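Local coordinates for protein aminoacyl-histidine dipeptidase (Vibrio alginolyticus, PDB 3MRU) that probably hydrolyses dipeptides, including aminoacyl-histidine dipeptides such as carnosine, as a zinc-dependent metallopeptidase of the M20C family, at residues A[23-29]-A[95-100]; A[188-194]-A[392-398]; A[260-264]-A[350-354]. One frame throughout, in Å; residues are numbered along the deposited sequence.

Contact 1 (A[23-29]-A[95-100]); sequences ICSIPHP and FTQDPI
H28, which faces the end of I100 across the contact, donates from ND1 to I26 O at 2.8 Å. With chi1 59°, CG of H28 sits between its own backbone N and carbonyl carbon, and this folds the imidazole back over its own chain, the acceptor tilted from the ring plane. That bond probably limits the ring's rotation. Here, in the zinc-binding catalytic domain of an M20 metallopeptidase, the loop 95-100 packs along the chain that follows helix 14-25. The H28 side chain lies near the metal site, about 7 Å from that of the zinc ligand H80 and about 11 Å from a bound zinc ion. Between the backbones, I100 N donates to C24 O at 2.8 Å, a bond of less certain geometry because the carbonyl oxygen lies too near the I100 side chain in the model. Beside it, C24 CB and I100 CB approach to 4.1 Å, and P99 CB rests near S25 O. The S25 hydroxyl looks elsewhere, bonding to K22 O. Further along, the P27 ring presents its CB and CG to a row of backbone carbonyls. CB lies 3.4 Å from both F95 O and T96 O, while CG meets Q97 O and D98 O. F95 and T96 have helix-like backbone angles, and the side chains of T96 and Q97 start out away from 23-29. Beyond H28, P29 CG touches F95 CB at 3.6 Å, and the F95 phenyl ring turns away to meet H93 edge-to-face.

Contact 2 (A[188-194]-A[392-398]); sequences IDGAMTF and AQIEFSG
I394 CG2 lies against M192 CB and M192 CG, both at 3.5 Å, at the apolar centre of two antiparallel strands. M192 leaves its backbone extended, with CG anti to N (chi1 -158°), then bends at SD to bring CE back alongside the same methyl. Further along, the A392 CB methyl sits over one face of the F194 ring, 3.7 Å from the centroid and 21° off the ring normal, a CH-pi contact displaced toward the rim. In the other direction the F396 ring directs its edge at D189 O, which lies in the ring plane. CE2 of this ring passes G190 CA at 3.8 Å, across a position with no side chain. The backbone ladder alternates regularly: D189-S397, A191-E395 and T193-Q393 are hydrogen-bonded pairs, G190-F396 and M192-I394 non-hydrogen-bonded ones. At T193-Q393, T193 N reaches Q393 O at 2.7 Å and Q393 N meets T193 O nearly straight (170°). The A191 N to E395 O bond is weak. At the polar edge, T193 OG1 adds a weak bond to Q393 O. D189, A191, T193, Q393, E395 and S397 share this face, and D189 makes a long, weak ion pair with R259. Strand 361-370 hydrogen-bonds to the other edge of 188-194 through I188, G190, M192 and F194. It runs parallel to 393-400 and joins it through helix 373-389, a beta-alpha-beta crossover with the antiparallel strand 188-194 inserted between. That helix covers the face of I188, M192, I394 and F396, while F194 packs on helix 318-330.

Contact 3 (A[260-264]-A[350-354]); sequences NAIPR and LNVGV
N351 extends its CG away from its own backbone N (chi1 173°), carrying the side-chain amide toward the chain at A261-P263. The pyrrolidine ring of P263 comes from the opposite direction, and its CD meets N351 ND2 at 3.4 Å. On the other branch of the amide, N351 OD1 lies 3.4 Å from I262 N, but the angle is poor and the pair is not a hydrogen bond. OD1 is equally near A261 C: it points onto the face of the A261-I262 peptide, which is why the I262 N-H cannot aim at it. P263 continues the contact along its ring: CG is 3.6 Å from V352 O, and CB is 3.4 Å from G353 O. The proline thus covers two successive carbonyls of one strand. V352 and G353 belong to strand 346-358, which carries a classic beta bulge here, with G353 and V354 both opposite L365 of strand 361-370. G353 has the nearly helical backbone (phi -91°, psi -32°) expected at the first position of such a bulge. Residues 261-262 pair weakly and antiparallel with 218-219, I262 bonding to G218, and the contact sets this short two-stranded piece against strand 346-358 of the large mixed sheet. The peptide groups around V352 find polar partners nearby: V352 N donates to N333 OD1, and V352 O accepts from N232 ND2. The buried P263 also packs on N230.

Contact 1 lies near the zinc site, the H28 side chain about 11 Å from a zinc ion, and on the opposite side of the chain's centre from contact 3. Its centre is 40 Å from that of contact 2 and 37 Å from that of contact 3, with nearest atoms about 22 Å and about 21 Å away. Contacts 2 and 3 are neighbours, 14 Å between centres and about 7 Å between nearest atoms. Both reach the same large sheet, where strand 361-370 lies between their strands, pairing with 181-199 and with 346-358. Along the chain contact 1 closes first; contact 3 is then nested within the loop that contact 2 closes. Contacts 2 and 3 are away from the metal ligands.

Contact 1 (A[23-29]-A[95-100])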
loop_
_atom_site.group_PDB
_atom_site.type_symbol
_atom_site.label_atom_id
_atom_site.label_comp_id
_atom_site.label_asym_id
_atom_site.label_seq_id
_atom_site.Cartn_x
_atom_site.Cartn_y
_atom_site.Cartn_z
ATOM N N ILE A 23 -10.134 -13.901 20.988
ATOM C CA ILE A 23 -9.043 -13.710 20.005
ATOM C C ILE A 23 -7.728 -13.145 20.603
ATOM O O ILE A 23 -6.653 -13.548 20.206
ATOM C CB ILE A 23 -9.473 -12.805 18.833
ATOM C CG1 ILE A 23 -10.486 -13.515 17.932
ATOM C CG2 ILE A 23 -8.279 -12.445 18.000
ATOM C CD1 ILE A 23 -11.288 -12.595 17.011
ATOM N N CYS A 24 -7.816 -12.215 21.545
ATOM C CA CYS A 24 -6.624 -11.678 22.193
ATOM C C CYS A 24 -5.873 -12.734 22.994
ATOM O O CYS A 24 -4.655 -12.639 23.164
ATOM C CB CYS A 24 -7.000 -10.553 23.163
ATOM S SG CYS A 24 -7.237 -8.905 22.475
ATOM N N SER A 25 -6.622 -13.705 23.521
ATOM C CA SER A 25 -6.094 -14.711 24.451
ATOM C C SER A 25 -5.292 -15.809 23.731
ATOM O O SER A 25 -4.441 -16.473 24.353
ATOM C CB SER A 25 -7.218 -15.350 25.274
ATOM O OG SER A 25 -7.971 -16.286 24.515
ATOM N N ILE A 26 -5.552 -16.013 22.439
ATOM C CA ILE A 26 -4.802 -17.035 21.708
ATOM C C ILE A 26 -3.857 -16.435 20.657
ATOM O O ILE A 26 -4.306 -15.820 19.695
ATOM C CB ILE A 26 -5.697 -18.174 21.092
ATOM C CG1 ILE A 26 -5.707 -18.095 19.566
ATOM C CG2 ILE A 26 -7.116 -18.219 21.710
ATOM C CD1 ILE A 26 -6.482 -16.912 19.049
ATOM N N PRO A 27 -2.558 -16.616 20.872
ATOM C CA PRO A 27 -1.529 -16.072 19.980
ATOM C C PRO A 27 -1.535 -16.369 18.482
ATOM O O PRO A 27 -1.344 -17.512 18.069
ATOM C CB PRO A 27 -0.260 -16.795 20.437
ATOM C CG PRO A 27 -0.506 -17.102 21.872
ATOM C CD PRO A 27 -1.977 -17.387 21.984
ATOM N N HIS A 28 -1.751 -15.327 17.687
ATOM C CA HIS A 28 -1.751 -15.438 16.237
ATOM C C HIS A 28 -0.958 -14.393 15.406
ATOM O O HIS A 28 -1.561 -13.580 14.715
ATOM C CB HIS A 28 -3.283 -15.316 16.018
ATOM C CG HIS A 28 -3.890 -14.039 16.534
ATOM N ND1 HIS A 28 -3.952 -13.725 17.877
ATOM C CD2 HIS A 28 -4.460 -12.997 15.883
ATOM C CE1 HIS A 28 -4.532 -12.550 18.029
ATOM N NE2 HIS A 28 -4.843 -12.082 16.834
ATOM N N PRO A 29 0.399 -14.421 15.438
ATOM C CA PRO A 29 1.134 -13.491 14.571
ATOM C C PRO A 29 1.151 -14.122 13.206
ATOM O O PRO A 29 0.731 -15.272 13.049
ATOM C CB PRO A 29 2.560 -13.512 15.117
ATOM C CG PRO A 29 2.484 -14.120 16.474
ATOM C CD PRO A 29 1.288 -15.008 16.463
ATOM N N PHE A 95 5.663 -13.838 21.155
ATOM C CA PHE A 95 4.496 -13.776 20.285
ATOM C C PHE A 95 3.939 -15.139 19.917
ATOM O O PHE A 95 2.740 -15.337 19.990
ATOM C CB PHE A 95 4.751 -12.894 19.046
ATOM C CG PHE A 95 4.625 -11.407 19.335
ATOM C CD1 PHE A 95 5.715 -10.679 19.806
ATOM C CD2 PHE A 95 3.403 -10.750 19.184
ATOM C CE1 PHE A 95 5.592 -9.335 20.097
ATOM C CE2 PHE A 95 3.282 -9.396 19.474
ATOM C CZ PHE A 95 4.375 -8.694 19.929
ATOM N N THR A 96 4.790 -16.093 19.569
ATOM C CA THR A 96 4.286 -17.419 19.200
ATOM C C THR A 96 3.451 -17.988 20.336
ATOM O O THR A 96 2.511 -18.730 20.090
ATOM C CB THR A 96 5.399 -18.386 18.744
ATOM O OG1 THR A 96 6.332 -18.568 19.811
ATOM C CG2 THR A 96 6.123 -17.867 17.483
ATOM N N GLN A 97 3.787 -17.630 21.573
ATOM C CA GLN A 97 3.183 -18.277 22.746
ATOM C C GLN A 97 2.310 -17.462 23.706
ATOM O O GLN A 97 1.349 -18.000 24.273
ATOM C CB GLN A 97 4.336 -18.895 23.514
ATOM C CG GLN A 97 4.764 -20.238 22.972
ATOM C CD GLN A 97 5.744 -20.895 23.899
ATOM O OE1 GLN A 97 6.608 -20.219 24.483
ATOM N NE2 GLN A 97 5.613 -22.214 24.070
ATOM N N ASP A 98 2.642 -16.184 23.883
ATOM C CA ASP A 98 1.937 -15.305 24.820
ATOM C C ASP A 98 0.703 -14.580 24.258
ATOM O O ASP A 98 0.672 -14.202 23.070
ATOM C CB ASP A 98 2.918 -14.298 25.413
ATOM C CG ASP A 98 4.027 -14.970 26.172
ATOM O OD1 ASP A 98 4.854 -14.254 26.776
ATOM O OD2 ASP A 98 4.069 -16.220 26.164
ATOM N N PRO A 99 -0.319 -14.394 25.127
ATOM C CA PRO A 99 -1.577 -13.725 24.824
ATOM C C PRO A 99 -1.426 -12.209 24.831
ATOM O O PRO A 99 -0.543 -11.686 25.507
ATOM C CB PRO A 99 -2.467 -14.155 25.994
ATOM C CG PRO A 99 -1.537 -14.254 27.128
ATOM C CD PRO A 99 -0.304 -14.868 26.529
ATOM N N ILE A 100 -2.280 -11.514 24.088
ATOM C CA ILE A 100 -2.337 -10.061 24.172
ATOM C C ILE A 100 -3.079 -9.669 25.443
ATOM O O ILE A 100 -4.161 -10.194 25.746
ATOM C CB ILE A 100 -3.065 -9.448 22.961
ATOM C CG1 ILE A 100 -2.499 -9.985 21.638
ATOM C CG2 ILE A 100 -3.034 -7.932 23.026
ATOM C CD1 ILE A 100 -2.944 -11.381 21.252
#

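Contact 2 (A[188-194]-A[392-398])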
loop_
_atom_site.group_PDB
_atom_site.type_symbol
_atom_site.label_atom_id
_atom_site.label_comp_id
_atom_site.label_asym_id
_atom_site.label_seq_id
_atom_site.Cartn_x
_atom_site.Cartn_y
_atom_site.Cartn_z
ATOM N N ILE A 188 3.776 -3.143 -9.648
ATOM C CA ILE A 188 4.804 -4.040 -10.131
ATOM C C ILE A 188 6.168 -3.360 -10.096
ATOM O O ILE A 188 6.295 -2.185 -10.466
ATOM C CB ILE A 188 4.475 -4.493 -11.527
ATOM C CG1 ILE A 188 5.394 -5.627 -11.960
ATOM C CG2 ILE A 188 4.496 -3.308 -12.475
ATOM C CD1 ILE A 188 6.762 -5.288 -12.392
ATOM N N ASP A 189 7.178 -4.094 -9.633
ATOM C CA ASP A 189 8.522 -3.579 -9.522
ATOM C C ASP A 189 9.153 -3.757 -10.851
ATOM O O ASP A 189 9.017 -4.801 -11.452
ATOM C CB ASP A 189 9.333 -4.398 -8.526
ATOM C CG ASP A 189 8.722 -4.415 -7.116
ATOM O OD1 ASP A 189 8.419 -3.324 -6.574
ATOM O OD2 ASP A 189 8.562 -5.526 -6.535
ATOM N N GLY A 190 9.846 -2.722 -11.307
ATOM C CA GLY A 190 10.675 -2.779 -12.519
ATOM C C GLY A 190 12.138 -2.450 -12.258
ATOM O O GLY A 190 12.475 -1.741 -11.302
ATOM N N ALA A 191 13.016 -2.982 -13.097
ATOM C CA ALA A 191 14.444 -2.747 -12.958
ATOM C C ALA A 191 15.174 -2.653 -14.305
ATOM O O ALA A 191 15.374 -3.654 -14.992
ATOM C CB ALA A 191 15.007 -3.856 -12.111
ATOM N N MET A 192 15.564 -1.439 -14.674
ATOM C CA MET A 192 16.301 -1.223 -15.892
ATOM C C MET A 192 17.786 -1.208 -15.599
ATOM O O MET A 192 18.267 -0.381 -14.823
ATOM C CB MET A 192 15.884 0.082 -16.522
ATOM C CG MET A 192 16.179 0.121 -17.978
ATOM S SD MET A 192 15.609 1.655 -18.681
ATOM C CE MET A 192 13.853 1.372 -18.900
ATOM N N THR A 193 18.516 -2.123 -16.230
ATOM C CA THR A 193 19.912 -2.324 -15.907
ATOM C C THR A 193 20.743 -2.090 -17.133
ATOM O O THR A 193 20.331 -2.422 -18.246
ATOM C CB THR A 193 20.188 -3.755 -15.395
ATOM O OG1 THR A 193 18.949 -4.434 -15.123
ATOM C CG2 THR A 193 21.067 -3.707 -14.136
ATOM N N PHE A 194 21.923 -1.524 -16.907
ATOM C CA PHE A 194 22.836 -1.123 -17.980
ATOM C C PHE A 194 24.179 -1.823 -17.838
ATOM O O PHE A 194 24.749 -1.883 -16.739
ATOM C CB PHE A 194 23.041 0.402 -17.986
ATOM C CG PHE A 194 21.812 1.167 -18.379
ATOM C CD1 PHE A 194 20.831 1.469 -17.433
ATOM C CD2 PHE A 194 21.625 1.562 -19.690
ATOM C CE1 PHE A 194 19.693 2.130 -17.784
ATOM C CE2 PHE A 194 20.483 2.246 -20.053
ATOM C CZ PHE A 194 19.513 2.520 -19.103
ATOM N N ALA A 392 19.394 -1.625 -22.946
ATOM C CA ALA A 392 19.413 -2.007 -21.536
ATOM C C ALA A 392 18.412 -3.125 -21.284
ATOM O O ALA A 392 17.627 -3.471 -22.167
ATOM C CB ALA A 392 19.083 -0.817 -20.693
ATOM N N GLN A 393 18.425 -3.680 -20.076
ATOM C CA GLN A 393 17.509 -4.764 -19.736
ATOM C C GLN A 393 16.544 -4.364 -18.623
ATOM O O GLN A 393 16.948 -3.715 -17.668
ATOM C CB GLN A 393 18.329 -5.981 -19.322
ATOM C CG GLN A 393 17.583 -7.316 -19.339
ATOM C CD GLN A 393 18.412 -8.436 -18.663
ATOM O OE1 GLN A 393 19.364 -8.980 -19.264
ATOM N NE2 GLN A 393 18.059 -8.773 -17.400
ATOM N N ILE A 394 15.272 -4.726 -18.757
ATOM C CA ILE A 394 14.342 -4.631 -17.630
ATOM C C ILE A 394 13.716 -5.952 -17.276
ATOM O O ILE A 394 13.347 -6.715 -18.156
ATOM C CB ILE A 394 13.166 -3.669 -17.842
ATOM C CG1 ILE A 394 12.446 -3.933 -19.161
ATOM C CG2 ILE A 394 13.595 -2.228 -17.741
ATOM C CD1 ILE A 394 11.046 -3.328 -19.268
ATOM N N GLU A 395 13.592 -6.192 -15.976
ATOM C CA GLU A 395 12.918 -7.357 -15.441
ATOM C C GLU A 395 11.788 -6.852 -14.579
ATOM O O GLU A 395 11.937 -5.869 -13.843
ATOM C CB GLU A 395 13.818 -8.188 -14.526
ATOM C CG GLU A 395 15.209 -8.549 -14.996
ATOM C CD GLU A 395 15.979 -9.355 -13.926
ATOM O OE1 GLU A 395 15.881 -9.020 -12.704
ATOM O OE2 GLU A 395 16.679 -10.333 -14.310
ATOM N N PHE A 396 10.666 -7.554 -14.653
ATOM C CA PHE A 396 9.515 -7.279 -13.802
ATOM C C PHE A 396 9.276 -8.402 -12.797
ATOM O O PHE A 396 9.631 -9.569 -13.039
ATOM C CB PHE A 396 8.271 -7.019 -14.654
ATOM C CG PHE A 396 8.368 -5.763 -15.488
ATOM C CD1 PHE A 396 8.327 -5.826 -16.873
ATOM C CD2 PHE A 396 8.522 -4.515 -14.884
ATOM C CE1 PHE A 396 8.415 -4.671 -17.633
ATOM C CE2 PHE A 396 8.621 -3.375 -15.642
ATOM C CZ PHE A 396 8.572 -3.457 -17.016
ATOM N N SER A 397 8.686 -8.030 -11.666
ATOM C CA SER A 397 8.421 -8.943 -10.590
ATOM C C SER A 397 7.623 -8.189 -9.566
ATOM O O SER A 397 7.370 -7.005 -9.741
ATOM C CB SER A 397 9.728 -9.352 -9.968
ATOM O OG SER A 397 10.498 -8.191 -9.826
ATOM N N GLY A 398 7.241 -8.884 -8.494
ATOM C CA GLY A 398 6.460 -8.319 -7.395
ATOM C C GLY A 398 5.130 -7.775 -7.867
ATOM O O GLY A 398 4.658 -6.756 -7.354
#

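Contact 3 (A[260-264]-A[350-354])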
loop_
_atom_site.group_PDB
_atom_site.type_symbol
_atom_site.label_atom_id
_atom_site.label_comp_id
_atom_site.label_asym_id
_atom_site.label_seq_id
_atom_site.Cartn_x
_atom_site.Cartn_y
_atom_site.Cartn_z
ATOM N N ASN A 260 9.500 2.394 -3.145
ATOM C CA ASN A 260 8.356 2.750 -2.337
ATOM C C ASN A 260 8.151 4.224 -2.114
ATOM O O ASN A 260 7.052 4.639 -1.779
ATOM C CB ASN A 260 8.545 2.089 -0.968
ATOM C CG ASN A 260 7.251 1.636 -0.364
ATOM O OD1 ASN A 260 7.105 1.607 0.861
ATOM N ND2 ASN A 260 6.290 1.277 -1.213
ATOM N N ALA A 261 9.219 5.002 -2.270
ATOM C CA ALA A 261 9.234 6.414 -1.874
ATOM C C ALA A 261 9.811 7.338 -2.922
ATOM O O ALA A 261 10.905 7.104 -3.451
ATOM C CB ALA A 261 10.022 6.589 -0.584
ATOM N N ILE A 262 9.083 8.419 -3.172
ATOM C CA ILE A 262 9.504 9.471 -4.102
ATOM C C ILE A 262 10.881 10.003 -3.693
ATOM O O ILE A 262 11.024 10.519 -2.581
ATOM C CB ILE A 262 8.496 10.629 -4.102
ATOM C CG1 ILE A 262 7.069 10.104 -4.222
ATOM C CG2 ILE A 262 8.783 11.535 -5.240
ATOM C CD1 ILE A 262 5.977 11.099 -3.823
ATOM N N PRO A 263 11.893 9.890 -4.580
ATOM C CA PRO A 263 13.261 10.091 -4.112
ATOM C C PRO A 263 13.498 11.560 -3.824
ATOM O O PRO A 263 13.200 12.406 -4.660
ATOM C CB PRO A 263 14.112 9.612 -5.288
ATOM C CG PRO A 263 13.271 9.817 -6.466
ATOM C CD PRO A 263 11.844 9.629 -6.029
ATOM N N ARG A 264 14.002 11.861 -2.635
ATOM C CA ARG A 264 14.171 13.246 -2.235
ATOM C C ARG A 264 15.597 13.738 -2.390
ATOM O O ARG A 264 15.830 14.930 -2.550
ATOM C CB ARG A 264 13.709 13.443 -0.807
ATOM C CG ARG A 264 14.642 12.864 0.202
ATOM C CD ARG A 264 14.153 13.163 1.577
ATOM N NE ARG A 264 12.763 12.759 1.762
ATOM C CZ ARG A 264 12.030 13.121 2.807
ATOM N NH1 ARG A 264 10.769 12.716 2.913
ATOM N NH2 ARG A 264 12.561 13.905 3.747
ATOM N N LEU A 350 3.861 5.869 -12.024
ATOM C CA LEU A 350 5.107 5.197 -11.754
ATOM C C LEU A 350 6.126 6.151 -11.132
ATOM O O LEU A 350 6.069 7.368 -11.312
ATOM C CB LEU A 350 5.670 4.542 -13.018
ATOM C CG LEU A 350 6.635 5.256 -13.953
ATOM C CD1 LEU A 350 7.455 4.225 -14.669
ATOM C CD2 LEU A 350 5.832 6.057 -14.916
ATOM N N ASN A 351 7.058 5.577 -10.393
ATOM C CA ASN A 351 8.021 6.354 -9.675
ATOM C C ASN A 351 9.374 5.763 -9.978
ATOM O O ASN A 351 9.609 4.616 -9.642
ATOM C CB ASN A 351 7.712 6.271 -8.179
ATOM C CG ASN A 351 8.785 6.921 -7.296
ATOM O OD1 ASN A 351 8.772 6.745 -6.084
ATOM N ND2 ASN A 351 9.710 7.669 -7.894
ATOM N N VAL A 352 10.238 6.519 -10.653
ATOM C CA VAL A 352 11.641 6.151 -10.774
ATOM C C VAL A 352 12.289 6.536 -9.444
ATOM O O VAL A 352 12.769 7.675 -9.257
ATOM C CB VAL A 352 12.334 6.854 -11.965
ATOM C CG1 VAL A 352 13.846 6.732 -11.848
ATOM C CG2 VAL A 352 11.837 6.266 -13.279
ATOM N N GLY A 353 12.280 5.564 -8.530
ATOM C CA GLY A 353 12.627 5.774 -7.126
ATOM C C GLY A 353 14.083 5.584 -6.700
ATOM O O GLY A 353 14.533 6.249 -5.766
ATOM N N VAL A 354 14.815 4.678 -7.354
ATOM C CA VAL A 354 16.189 4.344 -6.923
ATOM C C VAL A 354 17.161 4.209 -8.101
ATOM O O VAL A 354 16.906 3.474 -9.063
ATOM C CB VAL A 354 16.260 3.027 -6.071
ATOM C CG1 VAL A 354 17.583 2.931 -5.374
ATOM C CG2 VAL A 354 15.164 2.965 -5.054
#